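Local coordinates for protein polyhedrin (Antheraea mylitta cypovirus 4, PDB 5A9C) that forms the crystalline polyhedra of an insect cypovirus, occlusion bodies that probably protect the embedded virus particles outside the host, at residues K63-W68 with E98-H103; H119-N124 with R134-P139; Q125-G130 with A198-A203. All coordinates share one frame; numbering follows the deposited sequence.

How the interactions relate
Interaction 1 is a surface contact, and interactions 2 and 3 are buried. Interaction 1 joins the two outer strands of the three-stranded sheet across their middle strand, beside a second subunit. Its chemistry is mixed: aromatic rings, a hydroxyl and backbone carbonyls. Interaction 2 is purely aliphatic and sets the loop after strand 96-100 against strand 133-139 of the larger sheet. Interaction 3 sets residues 198-203 against strand 127-128 of that same sheet: Ile200 lies against Arg127, and two alanine methyls meet. Interactions 2 and 3 are neighbours, with centres about 10 Å apart, and Arg127 pairs with Ala135 between them. Interactions 1 and 2 meet where Glu98 packs on Val120.

Interaction 1: K63-W68 with E98-H103; sequences KVFLNW and EATNMH
The backbones of Phe65 and Thr100 lie 9.4 Å apart, CA to CA, and those of Trp68 and Met102 close to 6.3 Å between their CA atoms. The first pair is separated because both residues sit on outer strands of a three-stranded antiparallel sheet. Phe65 spans the gap. Its CG is anti to the backbone N (chi1 172°), which lets the ring lean over the middle strand. Phe65 CE1 comes 4.2 Å from Thr100 OG1, which lies at the ring edge, near the ring plane. This is packing; the polar partner of that hydroxyl is Thr145 OG1. Further along the ring, Phe65 CZ is 4.5 Å from the carbonyl carbon of His103. One face of the Phe65 ring carries the backbone N of Asn67.

Past the strand ends, Trp68 CD1 stands 4.2 Å from Met102 O, a packing contact. The chain around Met102 is shaped by an Asx turn. Asn101 OD1 accepts from His103 N at 2.8 Å, with the bond bent to 140° at the hydrogen, and the same oxygen also accepts from Leu105 N. The His103 donor sits well above the carbonyl plane, 54° out of it. Met102 CG lies over one face of the His103 ring, toward its rim.

Met102 O is hydrogen-bonded by Asn178 ND2 of the second subunit, whose Cys176 and Tyr191 pack on Phe65 and His103. The contact thus bridges strands 61-66 and 96-100 across strand 145-151, and strand 176-182 and helix 185-195 of the second subunit lie against it.

Interaction 2: H119-N124 with R134-P139; sequences HVICGN and RAVYVP
No flat group touches across this contact, so there are no ring faces or edges to assign: Ile121 meets Val136 and Val138 through methyl groups alone. Of the flat groups nearby, the guanidinium of Arg134 makes a cation-pi contact with Trp92.

Ile121 does all the work on its segment. Its CD1 and the valine branches of Val138 reach toward each other tip to tip. Ile121 CD1 lies 3.7 Å from Val138 CG2. It is almost as near to the other branch, with Ile121 CD1 and Val138 CG1 at 3.8 Å. The end methyl therefore faces the fork of the valine. The second branch of Ile121 serves the other neighbour: Ile121 CG2 crosses to Val136 CG2 at 4.1 Å. With chi1 at -56°, CG1 is anti to the carbonyl carbon and CG2 is anti to the backbone N, which sends the two arms to different valines. Val136 and Val138 are two apart on one strand and point to the same side of it.

This is apolar packing of a loop residue on a sheet, in a polyhedrin construct from which the base domain is deleted. The backbone of Ile121 pairs with Val97 of strand 96-100, while Val136 and Val138 pair with Val84 and Val82 of strand 81-87. Ile121 so links the edge of the three-stranded sheet to strand 133-139 of the six-stranded one, where Leu126 also packs on Val136.

Interaction 3: Q125-G130 with A198-A203; sequences QLRKAG and AYIDQA
Beside Ile200, which Arg127 touches, Asp201 OD1 is gripped by two backbone N-H groups, those of Ala203 and Leu205. The first bond makes an Asx turn: Ala203 N to Asp201 OD1 is 2.8 Å. It is bent, with an angle of 136° at the hydrogen. The donor comes from above the carboxylate plane, 50° out of it. This turn follows the weakly bonded strand 199-200 and opens the loop of a small beta hairpin, in which strand 206-208 runs antiparallel to 199-200. The two bonds help shape the start of that loop.

The contact itself is made by two pairs of side chains. Arg127 crosses Ile200 obliquely. The arginine chain is bent at its third torsion (chi3 56°), which brings its guanidinium to the isoleucine. Arg127 NH1 stands 3.6 Å from Ile200 CG2. Lower on the chain, Arg127 CD is 4.0 Å from Ile200 CD1. So aliphatic and charged parts of the arginine both cover the isoleucine. The polar end has its own partner, since NH1 bonds to Gly204 O in the same loop. Arg127 therefore ties the loop to the edge of the larger sheet.

Strand 127-128 is an outermost strand of that sheet within this chain and pairs with strand 133-139, whose Ala135 touches Ile200. Ala198 is held from both ends of its backbone, its N by Asn87 OD1 and its O by Ser85 OG. The second pair is small and buried: the single methyl groups of two alanines face each other, with Ala129 CB 3.6 Å from Ala198 CB.

Interaction 1: K63-W68 with E98-H103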
# COMPACT_ATOMS: atom_id res chain seq x y z
N LYS A 63 3.46 1.29 8.67
CA LYS A 63 4.66 0.61 8.19
C LYS A 63 5.24 1.41 7.04
O LYS A 63 4.58 1.60 6.01
CB LYS A 63 4.32 -0.81 7.72
CG LYS A 63 3.77 -1.71 8.81
CD LYS A 63 3.33 -3.05 8.24
CE LYS A 63 2.30 -2.86 7.14
NZ LYS A 63 1.84 -4.16 6.57
N VAL A 64 6.46 1.90 7.20
CA VAL A 64 7.07 2.75 6.19
C VAL A 64 8.36 2.15 5.63
O VAL A 64 9.19 1.65 6.37
CB VAL A 64 7.41 4.15 6.75
CG1 VAL A 64 8.15 4.97 5.71
CG2 VAL A 64 6.15 4.85 7.19
N PHE A 65 8.49 2.21 4.31
CA PHE A 65 9.77 1.96 3.66
C PHE A 65 10.02 3.07 2.65
O PHE A 65 9.33 3.17 1.64
CB PHE A 65 9.82 0.60 2.96
CG PHE A 65 11.05 0.40 2.11
CD1 PHE A 65 12.28 0.14 2.70
CD2 PHE A 65 10.99 0.48 0.73
CE1 PHE A 65 13.42 -0.04 1.93
CE2 PHE A 65 12.12 0.30 -0.05
CZ PHE A 65 13.34 0.04 0.55
N LEU A 66 11.01 3.90 2.94
CA LEU A 66 11.40 4.95 2.01
C LEU A 66 12.57 4.46 1.18
O LEU A 66 13.65 4.19 1.71
CB LEU A 66 11.77 6.22 2.78
CG LEU A 66 10.61 6.83 3.58
CD1 LEU A 66 11.10 7.91 4.54
CD2 LEU A 66 9.53 7.37 2.65
N ASN A 67 12.36 4.33 -0.13
CA ASN A 67 13.41 3.86 -1.01
C ASN A 67 14.41 4.97 -1.31
O ASN A 67 14.16 6.14 -1.03
CB ASN A 67 12.84 3.28 -2.31
CG ASN A 67 12.10 4.31 -3.13
OD1 ASN A 67 12.68 5.30 -3.57
ND2 ASN A 67 10.81 4.09 -3.35
N TRP A 68 15.55 4.60 -1.89
CA TRP A 68 16.65 5.54 -2.07
C TRP A 68 16.31 6.68 -3.02
O TRP A 68 16.84 7.79 -2.88
CB TRP A 68 17.93 4.81 -2.52
CG TRP A 68 17.87 4.28 -3.91
CD1 TRP A 68 17.41 3.06 -4.31
CD2 TRP A 68 18.30 4.95 -5.10
NE1 TRP A 68 17.52 2.93 -5.67
CE2 TRP A 68 18.06 4.08 -6.18
CE3 TRP A 68 18.85 6.21 -5.36
CZ2 TRP A 68 18.36 4.42 -7.50
CZ3 TRP A 68 19.15 6.55 -6.67
CH2 TRP A 68 18.91 5.66 -7.72
N GLU A 98 14.98 1.63 11.43
CA GLU A 98 16.29 1.14 11.04
C GLU A 98 16.66 1.63 9.65
O GLU A 98 15.80 1.86 8.80
CB GLU A 98 16.38 -0.39 11.15
CG GLU A 98 15.76 -1.17 10.01
CD GLU A 98 15.89 -2.67 10.21
OE1 GLU A 98 16.38 -3.09 11.27
OE2 GLU A 98 15.50 -3.43 9.29
N ALA A 99 17.96 1.83 9.44
CA ALA A 99 18.48 2.20 8.13
C ALA A 99 18.97 0.93 7.44
O ALA A 99 19.95 0.32 7.86
CB ALA A 99 19.61 3.20 8.27
N THR A 100 18.26 0.53 6.39
CA THR A 100 18.60 -0.67 5.65
C THR A 100 19.43 -0.29 4.43
O THR A 100 19.71 0.89 4.20
CB THR A 100 17.33 -1.44 5.23
OG1 THR A 100 16.30 -0.50 4.89
CG2 THR A 100 16.83 -2.31 6.39
N ASN A 101 19.83 -1.28 3.64
CA ASN A 101 20.60 -1.00 2.43
C ASN A 101 19.69 -0.61 1.27
O ASN A 101 18.48 -0.47 1.46
CB ASN A 101 21.54 -2.16 2.06
CG ASN A 101 20.80 -3.37 1.50
OD1 ASN A 101 19.58 -3.34 1.29
ND2 ASN A 101 21.54 -4.44 1.25
N MET A 102 20.26 -0.44 0.09
CA MET A 102 19.49 0.05 -1.05
C MET A 102 18.30 -0.85 -1.38
O MET A 102 17.33 -0.41 -2.00
CB MET A 102 20.39 0.21 -2.28
CG MET A 102 20.84 -1.09 -2.90
SD MET A 102 21.88 -0.84 -4.36
CE MET A 102 23.27 0.02 -3.64
N HIS A 103 18.37 -2.11 -0.95
CA HIS A 103 17.32 -3.08 -1.26
C HIS A 103 16.31 -3.22 -0.13
O HIS A 103 15.33 -3.96 -0.25
CB HIS A 103 17.94 -4.45 -1.57
CG HIS A 103 18.94 -4.41 -2.68
ND1 HIS A 103 18.59 -4.52 -4.01
CD2 HIS A 103 20.29 -4.27 -2.67
CE1 HIS A 103 19.67 -4.45 -4.76
NE2 HIS A 103 20.71 -4.30 -3.97

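Interaction 2: H119-N124 with R134-P139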
# COMPACT_ATOMS: atom_id res chain seq x y z
N HIS A 119 20.14 -4.89 15.78
CA HIS A 119 20.42 -3.61 16.44
C HIS A 119 19.43 -2.53 16.01
O HIS A 119 19.80 -1.36 15.88
CB HIS A 119 21.85 -3.16 16.16
CG HIS A 119 22.88 -4.22 16.39
ND1 HIS A 119 23.40 -4.50 17.64
CD2 HIS A 119 23.49 -5.07 15.53
CE1 HIS A 119 24.27 -5.49 17.54
NE2 HIS A 119 24.35 -5.85 16.27
N VAL A 120 18.18 -2.93 15.78
CA VAL A 120 17.14 -1.99 15.38
C VAL A 120 17.07 -0.82 16.37
O VAL A 120 17.29 -1.00 17.57
CB VAL A 120 15.76 -2.69 15.29
CG1 VAL A 120 15.40 -3.34 16.62
CG2 VAL A 120 14.68 -1.70 14.85
N ILE A 121 16.77 0.37 15.85
CA ILE A 121 16.68 1.57 16.68
C ILE A 121 15.37 1.60 17.46
O ILE A 121 14.29 1.65 16.87
CB ILE A 121 16.81 2.84 15.82
CG1 ILE A 121 18.11 2.81 15.03
CG2 ILE A 121 16.75 4.09 16.69
CD1 ILE A 121 18.29 3.96 14.08
N CYS A 122 15.48 1.57 18.78
CA CYS A 122 14.32 1.51 19.66
C CYS A 122 14.69 1.83 21.11
O CYS A 122 15.80 2.30 21.39
CB CYS A 122 13.67 0.12 19.58
SG CYS A 122 14.75 -1.27 20.06
N GLY A 123 13.77 1.59 22.03
CA GLY A 123 14.02 1.85 23.44
C GLY A 123 14.36 3.31 23.69
O GLY A 123 13.75 4.20 23.11
N ASN A 124 15.35 3.55 24.56
CA ASN A 124 15.72 4.91 24.94
C ASN A 124 16.52 5.66 23.87
O ASN A 124 16.97 6.78 24.10
CB ASN A 124 16.47 4.90 26.27
CG ASN A 124 15.54 4.70 27.46
OD1 ASN A 124 14.35 4.45 27.29
ND2 ASN A 124 16.09 4.81 28.67
N ARG A 134 7.94 11.29 20.76
CA ARG A 134 9.35 10.90 20.79
C ARG A 134 10.01 11.31 19.48
O ARG A 134 9.34 11.44 18.45
CB ARG A 134 9.50 9.38 20.98
CG ARG A 134 8.81 8.81 22.20
CD ARG A 134 9.47 9.28 23.48
NE ARG A 134 9.04 8.48 24.63
CZ ARG A 134 7.96 8.74 25.36
NH1 ARG A 134 7.18 9.77 25.07
NH2 ARG A 134 7.66 7.95 26.38
N ALA A 135 11.32 11.53 19.50
CA ALA A 135 12.04 11.85 18.28
C ALA A 135 13.45 11.27 18.31
O ALA A 135 14.07 11.16 19.37
CB ALA A 135 12.08 13.35 18.05
N VAL A 136 13.96 10.90 17.14
CA VAL A 136 15.30 10.33 17.07
C VAL A 136 15.98 10.78 15.79
O VAL A 136 15.35 10.85 14.73
CB VAL A 136 15.26 8.78 17.12
CG1 VAL A 136 14.45 8.23 15.95
CG2 VAL A 136 16.67 8.20 17.12
N TYR A 137 17.26 11.11 15.90
CA TYR A 137 18.05 11.43 14.72
C TYR A 137 18.81 10.20 14.26
O TYR A 137 19.40 9.48 15.07
CB TYR A 137 19.04 12.57 15.00
CG TYR A 137 19.96 12.84 13.83
CD1 TYR A 137 19.49 13.50 12.70
CD2 TYR A 137 21.28 12.43 13.85
CE1 TYR A 137 20.32 13.74 11.62
CE2 TYR A 137 22.12 12.66 12.77
CZ TYR A 137 21.64 13.32 11.66
OH TYR A 137 22.46 13.57 10.59
N VAL A 138 18.80 9.96 12.95
CA VAL A 138 19.45 8.79 12.38
C VAL A 138 20.33 9.22 11.21
O VAL A 138 19.82 9.62 10.17
CB VAL A 138 18.42 7.77 11.87
CG1 VAL A 138 19.11 6.51 11.37
CG2 VAL A 138 17.42 7.43 12.97
N PRO A 139 21.65 9.16 11.39
CA PRO A 139 22.54 9.51 10.28
C PRO A 139 22.43 8.48 9.15
O PRO A 139 22.27 7.28 9.41
CB PRO A 139 23.94 9.48 10.91
CG PRO A 139 23.79 8.64 12.14
CD PRO A 139 22.39 8.87 12.63

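Interaction 3: Q125-G130 with A198-A203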
# COMPACT_ATOMS: atom_id res chain seq x y z
N GLN A 125 16.67 5.06 22.69
CA GLN A 125 17.26 5.76 21.56
C GLN A 125 16.28 6.81 21.06
O GLN A 125 16.68 7.81 20.47
CB GLN A 125 17.62 4.79 20.44
CG GLN A 125 18.78 3.86 20.76
CD GLN A 125 19.19 3.00 19.59
OE1 GLN A 125 18.70 1.88 19.42
NE2 GLN A 125 20.09 3.52 18.76
N LEU A 126 15.00 6.58 21.32
CA LEU A 126 13.96 7.55 21.01
C LEU A 126 13.86 8.58 22.13
O LEU A 126 13.55 8.24 23.28
CB LEU A 126 12.62 6.85 20.81
CG LEU A 126 12.61 5.61 19.92
CD1 LEU A 126 11.20 5.04 19.79
CD2 LEU A 126 13.18 5.91 18.54
N ARG A 127 14.12 9.84 21.81
CA ARG A 127 14.17 10.90 22.82
C ARG A 127 12.78 11.42 23.17
O ARG A 127 11.96 11.65 22.28
CB ARG A 127 15.04 12.07 22.33
CG ARG A 127 16.44 11.67 21.89
CD ARG A 127 17.21 12.88 21.36
NE ARG A 127 17.26 13.97 22.32
CZ ARG A 127 17.82 15.15 22.09
NH1 ARG A 127 18.37 15.41 20.91
NH2 ARG A 127 17.82 16.08 23.04
N LYS A 128 12.52 11.60 24.46
CA LYS A 128 11.22 12.10 24.92
C LYS A 128 11.05 13.58 24.60
O LYS A 128 11.88 14.41 24.98
CB LYS A 128 11.07 11.90 26.43
CG LYS A 128 11.05 10.45 26.88
CD LYS A 128 10.83 10.37 28.38
CE LYS A 128 10.99 8.95 28.90
NZ LYS A 128 10.80 8.88 30.38
N ALA A 129 9.97 13.91 23.90
CA ALA A 129 9.66 15.30 23.56
C ALA A 129 8.30 15.70 24.12
O ALA A 129 7.67 16.64 23.64
CB ALA A 129 9.71 15.50 22.05
N GLY A 130 7.85 14.97 25.14
CA GLY A 130 6.55 15.18 25.73
C GLY A 130 5.88 13.84 25.97
O GLY A 130 6.38 12.81 25.53
N ALA A 198 6.86 16.56 17.47
CA ALA A 198 8.23 16.65 17.95
C ALA A 198 9.20 16.96 16.82
O ALA A 198 9.05 16.44 15.71
CB ALA A 198 8.64 15.37 18.66
N TYR A 199 10.17 17.82 17.10
CA TYR A 199 11.28 18.05 16.18
C TYR A 199 12.54 18.41 16.97
O TYR A 199 12.46 19.04 18.02
CB TYR A 199 10.95 19.16 15.17
CG TYR A 199 12.10 19.47 14.24
CD1 TYR A 199 12.49 18.58 13.24
CD2 TYR A 199 12.83 20.65 14.38
CE1 TYR A 199 13.55 18.87 12.40
CE2 TYR A 199 13.89 20.94 13.54
CZ TYR A 199 14.25 20.05 12.56
OH TYR A 199 15.32 20.35 11.74
N ILE A 200 13.69 17.98 16.46
CA ILE A 200 14.97 18.26 17.09
C ILE A 200 15.77 19.15 16.15
O ILE A 200 16.09 18.74 15.03
CB ILE A 200 15.76 16.97 17.34
CG1 ILE A 200 14.88 15.94 18.04
CG2 ILE A 200 17.03 17.25 18.15
CD1 ILE A 200 15.53 14.58 18.20
N ASP A 201 16.09 20.37 16.58
CA ASP A 201 16.80 21.30 15.71
C ASP A 201 18.27 20.91 15.56
O ASP A 201 18.74 19.98 16.19
CB ASP A 201 16.61 22.76 16.14
CG ASP A 201 17.46 23.16 17.34
OD1 ASP A 201 18.38 22.40 17.73
OD2 ASP A 201 17.22 24.26 17.88
N GLN A 202 18.98 21.64 14.71
CA GLN A 202 20.35 21.27 14.35
C GLN A 202 21.34 21.36 15.51
O GLN A 202 22.45 20.83 15.42
CB GLN A 202 20.83 22.08 13.14
CG GLN A 202 20.09 21.72 11.86
CD GLN A 202 20.47 22.60 10.69
OE1 GLN A 202 21.39 23.41 10.77
NE2 GLN A 202 19.76 22.43 9.57
N ALA A 203 20.93 22.01 16.60
CA ALA A 203 21.76 22.08 17.80
C ALA A 203 21.40 20.96 18.78
O ALA A 203 22.01 20.84 19.84
CB ALA A 203 21.61 23.44 18.48